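WipB (Legionella pneumophila, PDB 5NNY) is a translocated Ser/Thr phosphatase that targets the host lysosomal nutrient-sensing machinery; this chain is its phosphatase domain. Local coordinates at residues I131-L139 against G254-M265. Sequence-based numbering, arbitrary orientation.
Sequences IEFVEACEL and GEIHTLYTHDMM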
ATOM      1  N   ILE A 131       1.350  -6.106  -1.667  1.00 21.61           N
ATOM      2  CA  ILE A 131       1.918  -7.345  -1.235  1.00 21.17           C
ATOM      3  C   ILE A 131       3.080  -7.818  -2.170  1.00 16.83           C
ATOM      4  O   ILE A 131       3.927  -8.500  -1.760  1.00 16.15           O
ATOM      5  CB  ILE A 131       0.800  -8.379  -1.034  1.00 24.22           C
ATOM      6  CG1 ILE A 131       0.917  -9.058   0.287  1.00 25.41           C
ATOM      7  CG2 ILE A 131       0.779  -9.375  -2.134  1.00 31.91           C
ATOM      8  CD1 ILE A 131      -0.358  -9.715   0.693  1.00 25.99           C
ATOM      9  N   GLU A 132       3.057  -7.455  -3.441  1.00 14.50           N
ATOM     10  CA  GLU A 132       4.137  -7.784  -4.308  1.00 16.22           C
ATOM     11  C   GLU A 132       5.402  -7.003  -3.873  1.00 20.24           C
ATOM     12  O   GLU A 132       6.473  -7.528  -3.893  1.00 18.09           O
ATOM     13  CB  GLU A 132       3.778  -7.481  -5.736  1.00 22.26           C
ATOM     14  CG  GLU A 132       4.930  -7.613  -6.668  1.00 22.11           C
ATOM     15  CD  GLU A 132       4.547  -7.575  -8.151  1.00 24.52           C
ATOM     16  OE1 GLU A 132       3.394  -7.535  -8.495  1.00 26.61           O
ATOM     17  OE2 GLU A 132       5.454  -7.562  -8.958  1.00 28.97           O
ATOM     18  N   PHE A 133       5.235  -5.745  -3.496  1.00 16.37           N
ATOM     19  CA  PHE A 133       6.384  -4.993  -2.984  1.00 18.88           C
ATOM     20  C   PHE A 133       6.913  -5.605  -1.684  1.00 21.50           C
ATOM     21  O   PHE A 133       8.137  -5.748  -1.503  1.00 18.85           O
ATOM     22  CB  PHE A 133       5.997  -3.521  -2.787  1.00 14.06           C
ATOM     23  CG  PHE A 133       7.137  -2.644  -2.319  1.00 13.89           C
ATOM     24  CD1 PHE A 133       8.176  -2.330  -3.177  1.00 16.49           C
ATOM     25  CD2 PHE A 133       7.175  -2.179  -1.011  1.00 21.95           C
ATOM     26  CE1 PHE A 133       9.233  -1.521  -2.758  1.00 23.30           C
ATOM     27  CE2 PHE A 133       8.210  -1.353  -0.575  1.00 23.48           C
ATOM     28  CZ  PHE A 133       9.254  -1.038  -1.457  1.00 19.70           C
ATOM     29  N   VAL A 134       6.001  -5.993  -0.787  1.00 19.04           N
ATOM     30  CA  VAL A 134       6.380  -6.656   0.456  1.00 18.32           C
ATOM     31  C   VAL A 134       7.215  -7.896   0.154  1.00 17.47           C
ATOM     32  O   VAL A 134       8.274  -8.125   0.747  1.00 18.89           O
ATOM     33  CB  VAL A 134       5.121  -7.019   1.265  1.00 32.35           C
ATOM     34  CG1 VAL A 134       5.492  -7.996   2.376  1.00 25.21           C
ATOM     35  CG2 VAL A 134       4.456  -5.759   1.808  1.00 32.33           C
ATOM     36  N   GLU A 135       6.711  -8.747  -0.734  1.00 16.25           N
ATOM     37  CA  GLU A 135       7.378 -10.012  -1.013  1.00 11.25           C
ATOM     38  C   GLU A 135       8.748  -9.781  -1.620  1.00 15.99           C
ATOM     39  O   GLU A 135       9.727 -10.407  -1.211  1.00 17.26           O
ATOM     40  CB  GLU A 135       6.518 -10.864  -1.949  1.00 16.32           C
ATOM     41  CG  GLU A 135       7.010 -12.322  -2.055  1.00 24.77           C
ATOM     42  CD  GLU A 135       6.260 -13.098  -3.124  1.00 26.45           C
ATOM     43  OE1 GLU A 135       6.649 -12.990  -4.312  1.00 28.40           O
ATOM     44  OE2 GLU A 135       5.273 -13.781  -2.770  1.00 24.13           O
ATOM     45  N   ALA A 136       8.825  -8.883  -2.605  1.00 17.92           N
ATOM     46  CA  ALA A 136      10.100  -8.523  -3.212  1.00 15.99           C
ATOM     47  C   ALA A 136      11.108  -8.091  -2.162  1.00 16.58           C
ATOM     48  O   ALA A 136      12.270  -8.514  -2.192  1.00 19.94           O
ATOM     49  CB  ALA A 136       9.891  -7.405  -4.232  1.00 19.10           C
ATOM     50  N   CYS A 137      10.689  -7.248  -1.222  1.00 17.38           N
ATOM     51  CA  CYS A 137      11.623  -6.753  -0.219  1.00 16.67           C
ATOM     52  C   CYS A 137      11.985  -7.832   0.786  1.00 19.29           C
ATOM     53  O   CYS A 137      13.155  -7.951   1.174  1.00 19.13           O
ATOM     54  CB  CYS A 137      11.033  -5.536   0.498  1.00 14.75           C
ATOM     55  SG  CYS A 137      10.943  -4.072  -0.550  1.00 20.63           S
ATOM     56  N   GLU A 138      11.000  -8.629   1.217  1.00 15.99           N
ATOM     57  CA  GLU A 138      11.272  -9.679   2.197  1.00 14.81           C
ATOM     58  C   GLU A 138      12.174 -10.780   1.642  1.00 16.41           C
ATOM     59  O   GLU A 138      12.929 -11.405   2.399  1.00 21.41           O
ATOM     60  CB  GLU A 138       9.961 -10.304   2.683  1.00 20.65           C
ATOM     61  CG  GLU A 138       9.112  -9.424   3.575  1.00 16.15           C
ATOM     62  CD  GLU A 138       7.960 -10.200   4.176  1.00 21.98           C
ATOM     63  OE1 GLU A 138       7.602 -11.267   3.613  1.00 22.41           O
ATOM     64  OE2 GLU A 138       7.436  -9.758   5.209  1.00 19.46           O
ATOM     65  N   LEU A 139      12.098 -11.060   0.340  1.00 19.85           N
ATOM     66  CA  LEU A 139      12.897 -12.127  -0.255  1.00 22.67           C
ATOM     67  C   LEU A 139      14.129 -11.602  -0.980  1.00 23.20           C
ATOM     68  O   LEU A 139      14.709 -12.319  -1.806  1.00 22.52           O
ATOM     69  CB  LEU A 139      12.037 -12.978  -1.205  1.00 17.11           C
ATOM     70  CG  LEU A 139      10.835 -13.656  -0.536  1.00 19.92           C
ATOM     71  CD1 LEU A 139      10.105 -14.569  -1.509  1.00 21.38           C
ATOM     72  CD2 LEU A 139      11.261 -14.422   0.710  1.00 20.14           C
ATOM     73  N   GLY A 254       9.940 -10.238   8.725  1.00 20.11           N
ATOM     74  CA  GLY A 254      10.096 -10.464   7.304  1.00 20.00           C
ATOM     75  C   GLY A 254       9.320 -11.660   6.806  1.00 22.36           C
ATOM     76  O   GLY A 254       9.770 -12.338   5.871  1.00 21.66           O
ATOM     77  N   GLU A 255       8.169 -11.952   7.422  1.00 20.01           N
ATOM     78  CA  GLU A 255       7.420 -13.176   7.154  1.00 23.13           C
ATOM     79  C   GLU A 255       5.982 -12.916   6.707  1.00 21.70           C
ATOM     80  O   GLU A 255       5.154 -13.827   6.765  1.00 19.18           O
ATOM     81  CB  GLU A 255       7.429 -14.071   8.393  1.00 25.15           C
ATOM     82  CG  GLU A 255       8.849 -14.554   8.774  1.00 26.04           C
ATOM     83  CD  GLU A 255       8.825 -15.613   9.855  1.00 41.85           C
ATOM     84  OE1 GLU A 255       9.071 -16.798   9.540  1.00 48.11           O
ATOM     85  OE2 GLU A 255       8.534 -15.264  11.015  1.00 47.37           O
ATOM     86  N   ILE A 256       5.659 -11.694   6.272  1.00 21.09           N
ATOM     87  CA  ILE A 256       4.350 -11.471   5.653  1.00 18.89           C
ATOM     88  C   ILE A 256       4.154 -12.441   4.498  1.00 17.71           C
ATOM     89  O   ILE A 256       3.051 -12.955   4.276  1.00 22.22           O
ATOM     90  CB  ILE A 256       4.201 -10.015   5.175  1.00 22.94           C
ATOM     91  CG1 ILE A 256       4.092  -9.063   6.362  1.00 18.92           C
ATOM     92  CG2 ILE A 256       2.963  -9.855   4.299  1.00 24.24           C
ATOM     93  CD1 ILE A 256       4.337  -7.595   5.975  1.00 22.29           C
ATOM     94  N   HIS A 257       5.235 -12.729   3.762  1.00 17.72           N
ATOM     95  CA  HIS A 257       5.119 -13.595   2.594  1.00 18.86           C
ATOM     96  C   HIS A 257       4.725 -15.029   2.958  1.00 20.64           C
ATOM     97  O   HIS A 257       4.333 -15.784   2.065  1.00 21.48           O
ATOM     98  CB  HIS A 257       6.430 -13.603   1.788  1.00 14.98           C
ATOM     99  CG  HIS A 257       7.546 -14.338   2.460  1.00 23.30           C
ATOM    100  ND1 HIS A 257       8.392 -13.737   3.368  1.00 24.64           N
ATOM    101  CD2 HIS A 257       7.955 -15.625   2.357  1.00 24.14           C
ATOM    102  CE1 HIS A 257       9.277 -14.620   3.794  1.00 20.16           C
ATOM    103  NE2 HIS A 257       9.039 -15.771   3.192  1.00 26.20           N
ATOM    104  N   THR A 258       4.826 -15.425   4.236  1.00 18.19           N
ATOM    105  CA  THR A 258       4.395 -16.752   4.668  1.00 20.59           C
ATOM    106  C   THR A 258       2.891 -16.826   4.939  1.00 21.99           C
ATOM    107  O   THR A 258       2.383 -17.913   5.265  1.00 23.53           O
ATOM    108  CB  THR A 258       5.152 -17.194   5.932  1.00 18.64           C
ATOM    109  OG1 THR A 258       4.689 -16.436   7.053  1.00 23.67           O
ATOM    110  CG2 THR A 258       6.675 -16.999   5.794  1.00 21.09           C
ATOM    111  N   LEU A 259       2.165 -15.712   4.821  1.00 18.12           N
ATOM    112  CA  LEU A 259       0.739 -15.715   5.143  1.00 16.62           C
ATOM    113  C   LEU A 259      -0.151 -16.173   3.990  1.00 18.54           C
ATOM    114  O   LEU A 259      -1.376 -16.149   4.147  1.00 23.58           O
ATOM    115  CB  LEU A 259       0.302 -14.331   5.609  1.00 19.07           C
ATOM    116  CG  LEU A 259       1.001 -13.859   6.889  1.00 23.73           C
ATOM    117  CD1 LEU A 259       0.707 -12.382   7.166  1.00 22.25           C
ATOM    118  CD2 LEU A 259       0.557 -14.713   8.084  1.00 22.25           C
ATOM    119  N   TYR A 260       0.433 -16.604   2.869  1.00 19.92           N
ATOM    120  CA  TYR A 260      -0.292 -17.001   1.666  1.00 21.04           C
ATOM    121  C   TYR A 260       0.644 -17.878   0.842  1.00 17.89           C
ATOM    122  O   TYR A 260       1.867 -17.843   1.011  1.00 22.61           O
ATOM    123  CB  TYR A 260      -0.741 -15.782   0.838  1.00 18.99           C
ATOM    124  CG  TYR A 260       0.447 -14.928   0.398  1.00 21.94           C
ATOM    125  CD1 TYR A 260       1.159 -15.241  -0.756  1.00 22.04           C
ATOM    126  CD2 TYR A 260       0.859 -13.813   1.145  1.00 20.49           C
ATOM    127  CE1 TYR A 260       2.256 -14.485  -1.171  1.00 22.59           C
ATOM    128  CE2 TYR A 260       1.954 -13.040   0.731  1.00 20.24           C
ATOM    129  CZ  TYR A 260       2.648 -13.388  -0.417  1.00 22.25           C
ATOM    130  OH  TYR A 260       3.730 -12.637  -0.836  1.00 25.40           O
ATOM    131  N   THR A 261       0.072 -18.620  -0.098  1.00 17.20           N
ATOM    132  CA  THR A 261       0.880 -19.266  -1.129  1.00 22.30           C
ATOM    133  C   THR A 261       0.462 -18.713  -2.484  1.00 19.79           C
ATOM    134  O   THR A 261      -0.600 -18.106  -2.624  1.00 19.46           O
ATOM    135  CB  THR A 261       0.741 -20.793  -1.073  1.00 26.40           C
ATOM    136  OG1 THR A 261      -0.616 -21.154  -1.313  1.00 23.64           O
ATOM    137  CG2 THR A 261       1.147 -21.315   0.292  1.00 25.98           C
ATOM    138  N   HIS A 262       1.324 -18.889  -3.487  1.00 21.48           N
ATOM    139  CA  HIS A 262       1.049 -18.236  -4.761  1.00 23.61           C
ATOM    140  C   HIS A 262      -0.171 -18.833  -5.461  1.00 20.75           C
ATOM    141  O   HIS A 262      -0.848 -18.136  -6.221  1.00 17.41           O
ATOM    142  CB  HIS A 262       2.289 -18.273  -5.656  1.00 19.22           C
ATOM    143  CG  HIS A 262       3.392 -17.374  -5.173  1.00 26.71           C
ATOM    144  ND1 HIS A 262       4.630 -17.842  -4.782  1.00 29.33           N
ATOM    145  CD2 HIS A 262       3.429 -16.033  -4.993  1.00 26.19           C
ATOM    146  CE1 HIS A 262       5.387 -16.825  -4.403  1.00 27.60           C
ATOM    147  NE2 HIS A 262       4.680 -15.717  -4.516  1.00 23.10           N
ATOM    148  N   ASP A 263      -0.486 -20.101  -5.208  1.00 19.85           N
ATOM    149  CA  ASP A 263      -1.698 -20.665  -5.803  1.00 22.04           C
ATOM    150  C   ASP A 263      -2.942 -19.935  -5.293  1.00 23.22           C
ATOM    151  O   ASP A 263      -3.932 -19.771  -6.022  1.00 20.54           O
ATOM    152  CB  ASP A 263      -1.777 -22.171  -5.523  1.00 22.02           C
ATOM    153  CG  ASP A 263      -1.814 -22.503  -4.039  1.00 24.57           C
ATOM    154  OD1 ASP A 263      -0.744 -22.504  -3.384  1.00 27.16           O
ATOM    155  OD2 ASP A 263      -2.924 -22.772  -3.515  1.00 19.94           O
ATOM    156  N   MET A 264      -2.911 -19.498  -4.032  1.00 17.53           N
ATOM    157  CA  MET A 264      -4.023 -18.710  -3.497  1.00 18.51           C
ATOM    158  C   MET A 264      -4.186 -17.408  -4.264  1.00 21.06           C
ATOM    159  O   MET A 264      -5.304 -16.925  -4.461  1.00 19.79           O
ATOM    160  CB  MET A 264      -3.804 -18.411  -2.017  1.00 17.72           C
ATOM    161  CG  MET A 264      -3.741 -19.600  -1.106  1.00 19.35           C
ATOM    162  SD  MET A 264      -3.277 -18.978   0.511  1.00 22.72           S
ATOM    163  CE  MET A 264      -2.810 -20.457   1.396  1.00 22.24           C
ATOM    164  N   MET A 265      -3.079 -16.815  -4.691  1.00 19.17           N
ATOM    165  CA  MET A 265      -3.162 -15.517  -5.354  1.00 21.39           C
ATOM    166  C   MET A 265      -3.614 -15.664  -6.804  1.00 14.62           C
ATOM    167  O   MET A 265      -4.331 -14.802  -7.331  1.00 20.07           O
ATOM    168  CB  MET A 265      -1.803 -14.798  -5.257  1.00 18.70           C
ATOM    169  CG  MET A 265      -1.345 -14.625  -3.814  1.00 20.41           C
ATOM    170  SD  MET A 265      -2.580 -13.754  -2.819  1.00 23.43           S
ATOM    171  CE  MET A 265      -2.126 -12.050  -3.143  1.00 44.84           C
TER
HETATM  172  O   HOH W   1      12.489 -11.784   5.141  1.00 35.48           O
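E138, in the last turn of its helix, offers its carboxylate to the start of the short 3-10 turn 256-258, and three hydrogen bonds grip it. OE2 receives the backbone N of I256 through its syn lone pair (2.8 Å). OE1 takes two donors from one residue: H257 N at 2.8 Å, and H257 ND1 at 2.6 Å; OE1 lies in the plane of that imidazole, while ND1 approaches from above the carboxylate plane. Glutamate suits this place because its two oxygens can serve adjacent amides at the amino end of a helical turn. A water bridges E138 O and G254 O nearby; G254, with positive phi, ends the preceding helix in a Schellman motif.

One turn back, E135 makes the second His-carboxylate pair. With CG anti to the backbone N (chi1 -168°) and an extended chain, it is long enough for OE2 to accept both Y260 OH and H262 NE2, each at 2.7 Å. The histidine arrives on the syn side, its ring nearly perpendicular to the carboxylate (89°), whereas the tyrosine hydroxyl comes from above that plane.

Apolar contacts fill in around these bonds. H257 offers a flat face as well as a ring N-H: L139 CD2 sits over its centre in a CH-pi contact, 3.7 Å from the centroid, while T258 CG2 lies over the opposite face. V134 CG1 meets I256 CG2 at 3.7 Å, two branched side chains crossing at about a right angle, and I131 reaches the Y260 ring with CD1 and M265 CE with CG2.

Within this calcineurin-like phosphoesterase domain, the contact fastens helix 128-138, which follows sheet strand 121-125, to the connection after helix 233-253 and the first turn of helix 262-270. L152 of helix 150-153 packs on E135, Y260, H262 and M265, while Y182 of helix 175-186 touches V134 and E138.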